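Local coordinates for putative phosphomethylpyrimidine kinase (Bacteroides thetaiotaomicron, PDB 3MBH), which probably phosphorylates pyridoxal with ATP, as a member of the ribokinase clan, and holds pyridoxal in this crystal structure, at residues 32-37 / 235-240; 70-75 / 99-104; 207-212 / 240-245; 213-218 / 247-252. One frame throughout, in Å; residues are numbered along the deposited sequence.

Contact 1 of 4, residues 32-37 / 235-240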
loop_
_atom_site.group_PDB
_atom_site.type_symbol
_atom_site.label_atom_id
_atom_site.label_comp_id
_atom_site.label_asym_id
_atom_site.label_seq_id
_atom_site.Cartn_x
_atom_site.Cartn_y
_atom_site.Cartn_z
ATOM N N SER A 32 -0.299 -1.611 18.430
ATOM C CA SER A 32 0.380 -0.436 17.888
ATOM C C SER A 32 0.158 -0.349 16.367
ATOM O O SER A 32 -0.124 0.723 15.845
ATOM C CB SER A 32 1.889 -0.478 18.082
ATOM O OG SER A 32 2.239 -0.706 19.423
ATOM N N SER A 33 0.321 -1.473 15.671
ATOM C CA SER A 33 0.101 -1.538 14.220
ATOM C C SER A 33 -1.323 -1.114 13.888
ATOM O O SER A 33 -1.553 -0.405 12.913
ATOM C CB SER A 33 0.391 -2.947 13.688
ATOM O OG SER A 33 1.758 -3.278 13.910
HETATM N N MSE A 34 -2.263 -1.465 14.755
HETATM C CA MSE A 34 -3.651 -1.148 14.522
HETATM C C MSE A 34 -3.979 0.281 14.938
HETATM O O MSE A 34 -5.119 0.706 14.770
HETATM C CB MSE A 34 -4.558 -2.133 15.212
HETATM C CG MSE A 34 -4.400 -3.571 14.598
HETATM SE SE MSE A 34 -5.563 -4.877 15.411
HETATM C CE MSE A 34 -7.128 -4.473 14.361
ATOM N N GLY A 35 -2.999 1.020 15.446
ATOM C CA GLY A 35 -3.189 2.439 15.685
ATOM C C GLY A 35 -3.385 2.858 17.115
ATOM O O GLY A 35 -3.715 4.007 17.362
ATOM N N PHE A 36 -3.135 1.952 18.064
ATOM C CA PHE A 36 -3.408 2.206 19.475
ATOM C C PHE A 36 -2.115 2.232 20.227
ATOM O O PHE A 36 -1.202 1.492 19.869
ATOM C CB PHE A 36 -4.331 1.132 20.038
ATOM C CG PHE A 36 -5.612 1.049 19.291
ATOM C CD1 PHE A 36 -6.571 2.036 19.457
ATOM C CD2 PHE A 36 -5.827 0.057 18.347
ATOM C CE1 PHE A 36 -7.732 2.017 18.713
ATOM C CE2 PHE A 36 -6.958 0.031 17.612
ATOM C CZ PHE A 36 -7.927 1.000 17.793
ATOM N N GLN A 37 -2.007 3.122 21.216
ATOM C CA GLN A 37 -0.878 3.073 22.138
ATOM C C GLN A 37 -1.172 2.028 23.241
ATOM O O GLN A 37 -2.239 2.062 23.834
ATOM C CB GLN A 37 -0.626 4.443 22.793
ATOM C CG GLN A 37 0.521 4.364 23.784
ATOM C CD GLN A 37 0.838 5.712 24.439
ATOM O OE1 GLN A 37 0.095 6.647 24.307
ATOM N NE2 GLN A 37 1.983 5.799 25.099
ATOM N N LEU A 235 -12.592 -4.238 17.304
ATOM C CA LEU A 235 -13.771 -3.650 17.993
ATOM C C LEU A 235 -13.508 -2.153 18.265
ATOM O O LEU A 235 -14.367 -1.330 18.025
ATOM C CB LEU A 235 -14.111 -4.407 19.276
ATOM C CG LEU A 235 -14.606 -5.877 19.122
ATOM C CD1 LEU A 235 -14.773 -6.555 20.465
ATOM C CD2 LEU A 235 -15.950 -5.933 18.285
HETATM N N MSE A 236 -12.301 -1.812 18.718
HETATM C CA MSE A 236 -11.970 -0.398 18.934
HETATM C C MSE A 236 -11.944 0.421 17.661
HETATM O O MSE A 236 -12.191 1.612 17.710
HETATM C CB MSE A 236 -10.653 -0.257 19.660
HETATM C CG MSE A 236 -10.734 -0.773 21.076
HETATM SE SE MSE A 236 -9.029 -0.615 21.956
HETATM C CE MSE A 236 -9.139 1.255 22.412
ATOM N N GLN A 237 -11.696 -0.211 16.512
ATOM C CA GLN A 237 -11.831 0.495 15.239
ATOM C C GLN A 237 -13.329 0.629 14.770
ATOM O O GLN A 237 -13.607 1.189 13.725
ATOM C CB GLN A 237 -10.983 -0.154 14.141
ATOM C CG GLN A 237 -9.508 0.006 14.343
ATOM C CD GLN A 237 -8.716 -0.741 13.316
ATOM O OE1 GLN A 237 -9.291 -1.499 12.540
ATOM N NE2 GLN A 237 -7.386 -0.535 13.293
ATOM N N GLY A 238 -14.278 0.098 15.537
ATOM C CA GLY A 238 -15.706 0.154 15.165
ATOM C C GLY A 238 -16.167 -1.017 14.303
ATOM O O GLY A 238 -17.251 -0.943 13.701
ATOM N N ASP A 239 -15.366 -2.081 14.181
ATOM C CA ASP A 239 -15.816 -3.234 13.384
ATOM C C ASP A 239 -16.908 -3.951 14.186
ATOM O O ASP A 239 -16.928 -3.906 15.426
ATOM C CB ASP A 239 -14.695 -4.214 13.058
ATOM C CG ASP A 239 -13.566 -3.602 12.225
ATOM O OD1 ASP A 239 -13.722 -2.489 11.715
ATOM O OD2 ASP A 239 -12.463 -4.223 12.164
ATOM N N SER A 240 -17.832 -4.591 13.487
ATOM C CA SER A 240 -18.790 -5.490 14.105
ATOM C C SER A 240 -18.099 -6.758 14.648
ATOM O O SER A 240 -16.956 -7.064 14.269
ATOM C CB SER A 240 -19.818 -5.946 13.059
ATOM O OG SER A 240 -19.222 -6.879 12.186
#
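Phe36 and Met236 meet because each sets its CG beside its own backbone N, with chi1 at -58° and -67°. Met236, a selenomethionine, then bends at chi3. In the one of its two modelled conformers described here, Met236 SE comes over one face of the Phe36 ring, 4.4 Å from the ring centroid, in a Met-aromatic contact. Met236 CB touches Phe36 CZ at 3.5 Å. Gln237 runs extended past the edge of the same ring, with CG 3.9 Å from Phe36 CZ. Gln237 NE2 donates to Met34 O at 3.0 Å. That oxygen is met on a lone pair, in the carbonyl plane, and it lies nearly in the amide plane too. The other amide atom, Gln237 OE1, accepts from Arg247, which also pairs with Asp239. A leucine in place of Gln237 would probably leave the Met34 carbonyl and Arg247 each without one hydrogen-bond mate. Both segments are helix ends closed by Schellman motifs, at Gly35 and Gly238. Phe36 and Met236 both pack on Ile10 of strand 9-17, while Met34 touches Arg247 of helix 241-257. The contact therefore ties the ends of helices 24-33 and 223-236 together beside the central sheet.

Contact 2 of 4, residues 70-75 / 99-104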
loop_
_atom_site.group_PDB
_atom_site.type_symbol
_atom_site.label_atom_id
_atom_site.label_comp_id
_atom_site.label_asym_id
_atom_site.label_seq_id
_atom_site.Cartn_x
_atom_site.Cartn_y
_atom_site.Cartn_z
ATOM N N GLU A 70 0.893 5.583 40.395
ATOM C CA GLU A 70 1.505 6.628 39.583
ATOM C C GLU A 70 0.573 7.004 38.451
ATOM O O GLU A 70 0.443 8.182 38.110
ATOM C CB GLU A 70 2.852 6.179 38.998
ATOM C CG GLU A 70 3.924 5.890 40.014
ATOM C CD GLU A 70 4.186 7.065 40.935
ATOM O OE1 GLU A 70 4.313 8.186 40.445
ATOM O OE2 GLU A 70 4.269 6.872 42.170
ATOM N N TRP A 71 -0.086 6.006 37.867
ATOM C CA TRP A 71 -0.993 6.281 36.765
ATOM C C TRP A 71 -2.140 7.207 37.218
ATOM O O TRP A 71 -2.570 8.116 36.493
ATOM C CB TRP A 71 -1.492 4.990 36.200
ATOM C CG TRP A 71 -0.480 4.283 35.324
ATOM C CD1 TRP A 71 0.771 4.717 34.966
ATOM C CD2 TRP A 71 -0.677 3.040 34.639
ATOM N NE1 TRP A 71 1.360 3.800 34.127
ATOM C CE2 TRP A 71 0.494 2.763 33.916
ATOM C CE3 TRP A 71 -1.713 2.108 34.610
ATOM C CZ2 TRP A 71 0.630 1.601 33.151
ATOM C CZ3 TRP A 71 -1.591 1.007 33.867
ATOM C CH2 TRP A 71 -0.433 0.731 33.140
ATOM N N LYS A 72 -2.593 7.003 38.453
ATOM C CA LYS A 72 -3.604 7.881 39.017
ATOM C C LYS A 72 -3.057 9.276 39.185
ATOM O O LYS A 72 -3.767 10.206 38.862
ATOM C CB LYS A 72 -4.126 7.367 40.354
ATOM C CG LYS A 72 -4.944 6.079 40.259
ATOM C CD LYS A 72 -5.775 5.814 41.529
ATOM C CE LYS A 72 -6.432 4.446 41.418
ATOM N NZ LYS A 72 -7.137 4.098 42.627
ATOM N N LYS A 73 -1.816 9.427 39.671
ATOM C CA LYS A 73 -1.221 10.767 39.821
ATOM C C LYS A 73 -1.054 11.440 38.491
ATOM O O LYS A 73 -1.224 12.637 38.424
ATOM C CB LYS A 73 0.166 10.776 40.448
ATOM C CG LYS A 73 0.254 10.221 41.813
ATOM C CD LYS A 73 1.723 10.127 42.223
ATOM C CE LYS A 73 1.878 9.678 43.659
ATOM N NZ LYS A 73 3.297 9.334 43.956
ATOM N N LEU A 74 -0.718 10.694 37.452
ATOM C CA LEU A 74 -0.571 11.256 36.098
ATOM C C LEU A 74 -1.904 11.623 35.468
ATOM O O LEU A 74 -1.914 12.265 34.420
ATOM C CB LEU A 74 0.098 10.269 35.143
ATOM C CG LEU A 74 1.602 10.034 35.332
ATOM C CD1 LEU A 74 2.026 8.877 34.481
ATOM C CD2 LEU A 74 2.375 11.294 34.987
ATOM N N GLU A 75 -3.005 11.231 36.101
ATOM C CA GLU A 75 -4.343 11.385 35.543
ATOM C C GLU A 75 -4.503 10.712 34.156
ATOM O O GLU A 75 -5.219 11.207 33.293
ATOM C CB GLU A 75 -4.737 12.866 35.549
ATOM C CG GLU A 75 -4.758 13.435 36.987
ATOM C CD GLU A 75 -5.250 14.878 37.077
ATOM O OE1 GLU A 75 -4.671 15.766 36.418
ATOM O OE2 GLU A 75 -6.211 15.127 37.830
ATOM N N ILE A 99 -9.795 -1.950 37.010
ATOM C CA ILE A 99 -10.896 -1.804 36.080
ATOM C C ILE A 99 -11.985 -0.903 36.683
ATOM O O ILE A 99 -12.485 0.007 36.013
ATOM C CB ILE A 99 -11.499 -3.165 35.699
ATOM C CG1 ILE A 99 -10.484 -3.944 34.887
ATOM C CG2 ILE A 99 -12.820 -2.964 34.911
ATOM C CD1 ILE A 99 -10.756 -5.440 34.803
ATOM N N LYS A 100 -12.307 -1.122 37.958
ATOM C CA LYS A 100 -13.319 -0.296 38.610
ATOM C C LYS A 100 -12.923 1.179 38.577
ATOM O O LYS A 100 -13.743 2.047 38.255
ATOM C CB LYS A 100 -13.558 -0.728 40.040
ATOM C CG LYS A 100 -14.731 0.017 40.759
ATOM C CD LYS A 100 -14.792 -0.332 42.242
ATOM C CE LYS A 100 -13.422 -0.270 42.913
ATOM N NZ LYS A 100 -13.523 -0.111 44.411
ATOM N N ASP A 101 -11.668 1.462 38.896
ATOM C CA ASP A 101 -11.206 2.836 39.003
ATOM C C ASP A 101 -10.894 3.509 37.663
ATOM O O ASP A 101 -10.861 4.744 37.581
ATOM C CB ASP A 101 -9.961 2.886 39.869
ATOM C CG ASP A 101 -10.240 2.523 41.338
ATOM O OD1 ASP A 101 -11.399 2.470 41.772
ATOM O OD2 ASP A 101 -9.270 2.248 42.053
ATOM N N PHE A 102 -10.608 2.730 36.628
ATOM C CA PHE A 102 -10.170 3.349 35.379
ATOM C C PHE A 102 -11.170 3.216 34.259
ATOM O O PHE A 102 -10.947 3.686 33.133
ATOM C CB PHE A 102 -8.800 2.799 34.947
ATOM C CG PHE A 102 -7.645 3.442 35.660
ATOM C CD1 PHE A 102 -7.321 3.086 36.945
ATOM C CD2 PHE A 102 -6.893 4.426 35.052
ATOM C CE1 PHE A 102 -6.230 3.680 37.605
ATOM C CE2 PHE A 102 -5.819 5.024 35.709
ATOM C CZ PHE A 102 -5.482 4.632 36.978
ATOM N N ARG A 103 -12.265 2.533 34.510
ATOM C CA ARG A 103 -13.185 2.351 33.399
ATOM C C ARG A 103 -13.899 3.675 33.172
ATOM O O ARG A 103 -13.962 4.529 34.049
ATOM C CB ARG A 103 -14.152 1.210 33.602
ATOM C CG ARG A 103 -15.148 1.437 34.672
ATOM C CD ARG A 103 -15.824 0.080 35.009
ATOM N NE ARG A 103 -16.384 -0.504 33.805
ATOM C CZ ARG A 103 -16.525 -1.801 33.551
ATOM N NH1 ARG A 103 -16.165 -2.723 34.439
ATOM N NH2 ARG A 103 -17.032 -2.171 32.374
ATOM N N GLN A 104 -14.336 3.872 31.948
ATOM C CA GLN A 104 -15.109 5.054 31.608
ATOM C C GLN A 104 -16.397 4.539 31.026
ATOM O O GLN A 104 -16.546 3.338 30.803
ATOM C CB GLN A 104 -14.322 5.948 30.631
ATOM C CG GLN A 104 -13.105 6.554 31.307
ATOM C CD GLN A 104 -12.209 7.336 30.373
ATOM O OE1 GLN A 104 -11.306 6.780 29.725
ATOM N NE2 GLN A 104 -12.407 8.649 30.346
#
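Lys72 reaches across to Asp101 and closes a salt bridge, with NZ 2.9 Å from OD2. The ammonium group comes from above the carboxylate plane, 46° out of it. The Lys72 chain is extended beyond CG, which carries NZ to the neighbouring helix. On the way its CG passes Phe102 CZ at 3.6 Å, and its CE lies 3.9 Å from Phe102 CE1. The ring thus meets the aliphatic part of the lysine. Trp71 adds its CB, 4.1 Å from Phe102 CZ. The indole NE1 donates to the backbone O of Ser47 of a second subunit. Within segment 70-75, Lys73 NZ forms its own salt bridge with Glu70 OE2 at 3.2 Å. An alanine at Phe102 would probably open a gap beside Trp71 CB and leave the Lys72 chain less firmly placed for its bridge to Asp101. Lys72 and Asp101 are exposed, whereas Trp71 and Phe102 are buried. Asp97, one turn before Asp101, is a zinc ligand in a structure of this protein, though no zinc is bound to this chain here. Helices 64-73 and 91-102 alternate with parallel strands 80-83 and 108-111, and their side-by-side packing is that of the alpha/beta core of the ribokinase fold.

Contact 3 of 4, residues 207-212 / 240-245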
loop_
_atom_site.group_PDB
_atom_site.type_symbol
_atom_site.label_atom_id
_atom_site.label_comp_id
_atom_site.label_asym_id
_atom_site.label_seq_id
_atom_site.Cartn_x
_atom_site.Cartn_y
_atom_site.Cartn_z
ATOM N N ARG A 207 -27.215 -12.204 19.188
ATOM C CA ARG A 207 -26.778 -12.974 18.022
ATOM C C ARG A 207 -25.632 -13.927 18.382
ATOM O O ARG A 207 -24.809 -13.616 19.233
ATOM C CB ARG A 207 -26.380 -12.038 16.852
ATOM C CG ARG A 207 -27.528 -11.255 16.272
ATOM C CD ARG A 207 -27.103 -10.544 15.024
ATOM N NE ARG A 207 -28.147 -9.723 14.428
ATOM C CZ ARG A 207 -28.424 -8.464 14.788
ATOM N NH1 ARG A 207 -27.775 -7.836 15.772
ATOM N NH2 ARG A 207 -29.366 -7.812 14.147
ATOM N N TYR A 208 -25.618 -15.075 17.707
ATOM C CA TYR A 208 -24.619 -16.140 17.851
ATOM C C TYR A 208 -23.884 -16.335 16.537
ATOM O O TYR A 208 -24.517 -16.389 15.485
ATOM C CB TYR A 208 -25.316 -17.467 18.194
ATOM C CG TYR A 208 -26.000 -17.474 19.527
ATOM C CD1 TYR A 208 -27.323 -17.005 19.674
ATOM C CD2 TYR A 208 -25.359 -17.998 20.650
ATOM C CE1 TYR A 208 -27.940 -17.003 20.915
ATOM C CE2 TYR A 208 -25.975 -18.004 21.866
ATOM C CZ TYR A 208 -27.248 -17.489 22.008
ATOM O OH TYR A 208 -27.812 -17.534 23.266
ATOM N N TRP A 209 -22.572 -16.480 16.586
ATOM C CA TRP A 209 -21.739 -16.593 15.411
ATOM C C TRP A 209 -20.844 -17.787 15.497
ATOM O O TRP A 209 -20.403 -18.140 16.566
ATOM C CB TRP A 209 -20.839 -15.360 15.287
ATOM C CG TRP A 209 -21.604 -14.118 15.224
ATOM C CD1 TRP A 209 -21.910 -13.296 16.262
ATOM C CD2 TRP A 209 -22.247 -13.569 14.069
ATOM N NE1 TRP A 209 -22.709 -12.262 15.822
ATOM C CE2 TRP A 209 -22.889 -12.391 14.467
ATOM C CE3 TRP A 209 -22.311 -13.945 12.730
ATOM C CZ2 TRP A 209 -23.620 -11.595 13.577
ATOM C CZ3 TRP A 209 -23.031 -13.151 11.856
ATOM C CH2 TRP A 209 -23.692 -11.998 12.295
ATOM N N LYS A 210 -20.492 -18.340 14.350
ATOM C CA LYS A 210 -19.496 -19.376 14.264
ATOM C C LYS A 210 -18.568 -19.160 13.055
ATOM O O LYS A 210 -19.003 -18.741 11.969
ATOM C CB LYS A 210 -20.220 -20.716 14.141
ATOM C CG LYS A 210 -19.339 -21.956 13.911
ATOM C CD LYS A 210 -20.234 -23.213 13.818
ATOM C CE LYS A 210 -19.485 -24.502 13.495
ATOM N NZ LYS A 210 -20.415 -25.718 13.494
ATOM N N VAL A 211 -17.309 -19.494 13.213
ATOM C CA VAL A 211 -16.387 -19.474 12.084
ATOM C C VAL A 211 -15.492 -20.695 12.190
ATOM O O VAL A 211 -15.098 -21.061 13.276
ATOM C CB VAL A 211 -15.621 -18.139 12.040
ATOM C CG1 VAL A 211 -14.838 -17.907 13.298
ATOM C CG2 VAL A 211 -14.760 -18.037 10.812
ATOM N N THR A 212 -15.251 -21.375 11.085
ATOM C CA THR A 212 -14.452 -22.591 11.073
ATOM C C THR A 212 -13.206 -22.286 10.286
ATOM O O THR A 212 -13.312 -21.712 9.221
ATOM C CB THR A 212 -15.221 -23.772 10.409
ATOM O OG1 THR A 212 -16.314 -24.124 11.260
ATOM C CG2 THR A 212 -14.316 -25.056 10.242
ATOM N N SER A 240 -17.832 -4.591 13.487
ATOM C CA SER A 240 -18.790 -5.490 14.105
ATOM C C SER A 240 -18.099 -6.758 14.648
ATOM O O SER A 240 -16.956 -7.064 14.269
ATOM C CB SER A 240 -19.818 -5.946 13.059
ATOM O OG SER A 240 -19.222 -6.879 12.186
ATOM N N LEU A 241 -18.804 -7.482 15.521
ATOM C CA LEU A 241 -18.264 -8.691 16.123
ATOM C C LEU A 241 -17.908 -9.721 15.031
ATOM O O LEU A 241 -16.828 -10.209 15.028
ATOM C CB LEU A 241 -19.231 -9.295 17.161
ATOM C CG LEU A 241 -18.881 -10.709 17.705
ATOM C CD1 LEU A 241 -17.487 -10.690 18.360
ATOM C CD2 LEU A 241 -19.981 -11.197 18.706
ATOM N N PRO A 242 -18.816 -10.001 14.078
ATOM C CA PRO A 242 -18.440 -11.026 13.104
ATOM C C PRO A 242 -17.239 -10.582 12.258
ATOM O O PRO A 242 -16.398 -11.412 11.906
ATOM C CB PRO A 242 -19.731 -11.228 12.269
ATOM C CG PRO A 242 -20.552 -10.021 12.527
ATOM C CD PRO A 242 -20.196 -9.526 13.886
HETATM N N MSE A 243 -17.127 -9.271 11.980
HETATM C CA MSE A 243 -15.968 -8.777 11.246
HETATM C C MSE A 243 -14.679 -8.966 12.068
HETATM O O MSE A 243 -13.664 -9.369 11.504
HETATM C CB MSE A 243 -16.146 -7.318 10.816
HETATM C CG MSE A 243 -14.873 -6.693 10.278
HETATM SE SE MSE A 243 -14.539 -7.367 8.480
HETATM C CE MSE A 243 -15.964 -6.363 7.538
ATOM N N ALA A 244 -14.743 -8.709 13.387
ATOM C CA ALA A 244 -13.604 -8.923 14.299
ATOM C C ALA A 244 -13.166 -10.364 14.264
ATOM O O ALA A 244 -11.979 -10.656 14.144
ATOM C CB ALA A 244 -13.955 -8.508 15.732
ATOM N N LEU A 245 -14.118 -11.273 14.378
ATOM C CA LEU A 245 -13.842 -12.701 14.252
ATOM C C LEU A 245 -13.110 -13.109 12.946
ATOM O O LEU A 245 -12.197 -13.954 12.961
ATOM C CB LEU A 245 -15.164 -13.499 14.337
ATOM C CG LEU A 245 -15.968 -13.431 15.645
ATOM C CD1 LEU A 245 -17.303 -14.284 15.525
ATOM C CD2 LEU A 245 -15.155 -13.841 16.822
#
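Ser240 O accepts from Ala244 N at 2.9 Å, and Ser240 OG accepts from Met243 N at 3.2 Å, with an N-H...O angle of 158°. Ser240 is the N-cap of helix 241-257, whose first turn carries Leu241 and Pro242 against Trp209. The contact itself is apolar and centres on the indole. Pro242 lies over one face with its CB-CG-CD side turned to the indole. Pro242 CB sits 3.7 Å from the centroid of the Trp209 six-membered ring, close to the ring normal, as a CH-pi contact. Pro242 CG comes nearest at Trp209 CZ2, 3.6 Å away. Leu241 CD2 meets the five-membered part of the indole, 3.8 Å from Trp209 CD1. Leu241 CG lies anti to the Leu241 backbone N (chi1 170°), which carries CD2 to the indole. Leu245, one turn further on, places CD1 3.7 Å from Trp209 CB. Trp209 is therefore touched from CB to the six-membered ring by three residues of the helix. Arg257 of another subunit, the fourth, also packs on Trp209. Backbone hydrogen bonds join Trp209 to Ala200 and Lys210 to Tyr288, in the neighbouring strands. Helix and strand run nearly parallel, 17° apart, and the axes of the two short segments come within 9.5 Å. This is a helix lying along one face of a beta-sheet, the layered alpha/beta packing of the ribokinase fold.

Contact 4 of 4, residues 213-218 / 247-252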
loop_
_atom_site.group_PDB
_atom_site.type_symbol
_atom_site.label_atom_id
_atom_site.label_comp_id
_atom_site.label_asym_id
_atom_site.label_seq_id
_atom_site.Cartn_x
_atom_site.Cartn_y
_atom_site.Cartn_z
ATOM N N CYS A 213 -12.060 -22.722 10.776
ATOM C CA CYS A 213 -10.816 -22.422 10.104
ATOM C C CYS A 213 -9.917 -23.620 10.034
ATOM O O CYS A 213 -9.984 -24.509 10.899
ATOM C CB CYS A 213 -10.113 -21.311 10.841
ATOM S SG CYS A 213 -11.132 -19.819 10.876
ATOM N N PRO A 214 -9.057 -23.648 9.008
ATOM C CA PRO A 214 -8.197 -24.803 8.868
ATOM C C PRO A 214 -6.859 -24.539 9.533
ATOM O O PRO A 214 -5.829 -24.347 8.861
ATOM C CB PRO A 214 -8.067 -24.954 7.358
ATOM C CG PRO A 214 -8.093 -23.510 6.869
ATOM C CD PRO A 214 -8.934 -22.754 7.841
ATOM N N TYR A 215 -6.909 -24.468 10.851
ATOM C CA TYR A 215 -5.702 -24.397 11.649
ATOM C C TYR A 215 -6.004 -24.880 13.041
ATOM O O TYR A 215 -7.167 -24.953 13.466
ATOM C CB TYR A 215 -5.062 -23.011 11.639
ATOM C CG TYR A 215 -5.852 -21.896 12.327
ATOM C CD1 TYR A 215 -5.796 -21.727 13.695
ATOM C CD2 TYR A 215 -6.613 -20.993 11.589
ATOM C CE1 TYR A 215 -6.498 -20.681 14.329
ATOM C CE2 TYR A 215 -7.316 -19.936 12.215
ATOM C CZ TYR A 215 -7.260 -19.804 13.594
ATOM O OH TYR A 215 -7.975 -18.814 14.217
ATOM N N LEU A 216 -4.934 -25.260 13.720
ATOM C CA LEU A 216 -5.009 -25.794 15.062
ATOM C C LEU A 216 -4.205 -24.850 15.979
ATOM O O LEU A 216 -2.982 -24.980 16.084
ATOM C CB LEU A 216 -4.427 -27.209 15.056
ATOM C CG LEU A 216 -5.195 -28.210 14.183
ATOM C CD1 LEU A 216 -4.454 -29.603 14.078
ATOM C CD2 LEU A 216 -6.666 -28.401 14.686
ATOM N N PRO A 217 -4.896 -23.917 16.663
ATOM C CA PRO A 217 -4.248 -22.841 17.400
ATOM C C PRO A 217 -3.415 -23.326 18.567
ATOM O O PRO A 217 -2.404 -22.702 18.901
ATOM C CB PRO A 217 -5.427 -21.988 17.914
ATOM C CG PRO A 217 -6.590 -22.890 17.857
ATOM C CD PRO A 217 -6.358 -23.803 16.713
ATOM N N ALA A 218 -3.810 -24.458 19.119
ATOM C CA ALA A 218 -3.170 -25.049 20.294
ATOM C C ALA A 218 -1.757 -25.518 19.965
ATOM O O ALA A 218 -0.947 -25.644 20.842
ATOM C CB ALA A 218 -3.988 -26.227 20.791
ATOM N N ARG A 247 -11.333 -11.004 10.888
ATOM C CA ARG A 247 -10.016 -10.395 10.896
ATOM C C ARG A 247 -9.056 -11.210 11.748
ATOM O O ARG A 247 -7.933 -11.476 11.316
ATOM C CB ARG A 247 -10.084 -8.960 11.386
ATOM C CG ARG A 247 -10.823 -8.066 10.461
ATOM C CD ARG A 247 -10.711 -6.564 10.850
ATOM N NE ARG A 247 -9.368 -6.049 10.705
ATOM C CZ ARG A 247 -8.987 -4.852 11.109
ATOM N NH1 ARG A 247 -9.851 -4.036 11.704
ATOM N NH2 ARG A 247 -7.724 -4.465 10.897
ATOM N N ALA A 248 -9.479 -11.597 12.962
ATOM C CA ALA A 248 -8.614 -12.349 13.912
ATOM C C ALA A 248 -8.245 -13.732 13.370
ATOM O O ALA A 248 -7.068 -14.083 13.335
ATOM C CB ALA A 248 -9.231 -12.466 15.292
ATOM N N THR A 249 -9.215 -14.474 12.848
ATOM C CA THR A 249 -8.947 -15.810 12.362
ATOM C C THR A 249 -8.082 -15.806 11.082
ATOM O O THR A 249 -7.196 -16.647 10.927
ATOM C CB THR A 249 -10.253 -16.621 12.200
ATOM O OG1 THR A 249 -11.215 -15.908 11.401
ATOM C CG2 THR A 249 -10.869 -16.943 13.626
ATOM N N GLN A 250 -8.319 -14.854 10.174
ATOM C CA GLN A 250 -7.549 -14.788 8.946
ATOM C C GLN A 250 -6.103 -14.387 9.197
ATOM O O GLN A 250 -5.209 -14.934 8.583
ATOM C CB GLN A 250 -8.263 -13.910 7.914
ATOM C CG GLN A 250 -9.560 -14.692 7.490
ATOM C CD GLN A 250 -10.389 -13.979 6.460
ATOM O OE1 GLN A 250 -9.828 -13.340 5.554
ATOM N NE2 GLN A 250 -11.735 -14.062 6.593
ATOM N N PHE A 251 -5.887 -13.498 10.155
ATOM C CA PHE A 251 -4.544 -13.063 10.522
ATOM C C PHE A 251 -3.779 -14.232 11.075
ATOM O O PHE A 251 -2.675 -14.482 10.645
ATOM C CB PHE A 251 -4.583 -11.932 11.547
ATOM C CG PHE A 251 -3.253 -11.372 11.894
ATOM C CD1 PHE A 251 -2.531 -10.641 10.958
ATOM C CD2 PHE A 251 -2.708 -11.562 13.163
ATOM C CE1 PHE A 251 -1.271 -10.102 11.294
ATOM C CE2 PHE A 251 -1.501 -11.011 13.507
ATOM C CZ PHE A 251 -0.767 -10.287 12.564
ATOM N N ILE A 252 -4.388 -14.976 11.981
ATOM C CA ILE A 252 -3.754 -16.153 12.573
ATOM C C ILE A 252 -3.458 -17.230 11.521
ATOM O O ILE A 252 -2.407 -17.841 11.573
ATOM C CB ILE A 252 -4.614 -16.773 13.714
ATOM C CG1 ILE A 252 -4.659 -15.812 14.903
ATOM C CG2 ILE A 252 -4.049 -18.151 14.148
ATOM C CD1 ILE A 252 -5.792 -16.138 15.879
#
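Cys213 ends its strand facing residues 247-252 of helix 241-257, the chain then makes an inverse gamma turn centred on Pro214, and Tyr215 follows in an extended conformation. Cys213 and Thr249 have the closest CA atoms across the contact, 7.2 Å apart. Tyr215 carries most of the packing. Its CG stands between the backbone N and the carbonyl carbon (chi1 67°), and the ring comes to lie over the helix. Ile252 CG2 sits over one face of the Tyr215 ring, 3.9 Å from the centroid, in a CH-pi contact. Ile252 CG2 is offset toward the rim and lies 3.5 Å from Tyr215 CE1. The two side chains cross at about a right angle. At the phenol end, Tyr215 OH touches Thr249 CG2 at 3.5 Å, a van der Waals contact. Pro217 CB meets the ring edge in its plane. In the conformer described, Cys213 SG rests on Thr249 CB at 3.6 Å. Thr249 OG1 turns back along its own helix and bonds to the carbonyl O of Leu245, which satisfies this buried polar atom. Bound pyridoxal is about 12 Å from the Ile252 side chain, and the contact is not part of its pocket. Ile252 also packs on Phe227 of helix 223-236. The loop between strand 207-213 and helix 223-236 is thus packed against helix 241-257 in the buried core of the ribokinase-type alpha/beta fold.

In the fold
Contacts 3 and 4 follow one another along helix 241-257, with centres about 13 Å apart. They meet where Val211 packs on Thr249. Contact 1 lies about 17 Å from contact 3, centre to centre, and shares Ser240 with it. It reaches contact 4 through Arg247 of helix 241-257. The segments of contacts 1, 3 and 4 alternate along the chain, which brings residues 32-37, 207-218 and 235-252 together around helices 223-236 and 241-257. Contact 2 stands apart, about 21 Å from contact 1 and about 34 Å from contact 4, centre to centre. It falls between the two segments of contact 1 and closes before contacts 3 and 4 open. Contacts 1, 2 and 3 also lie against other subunits.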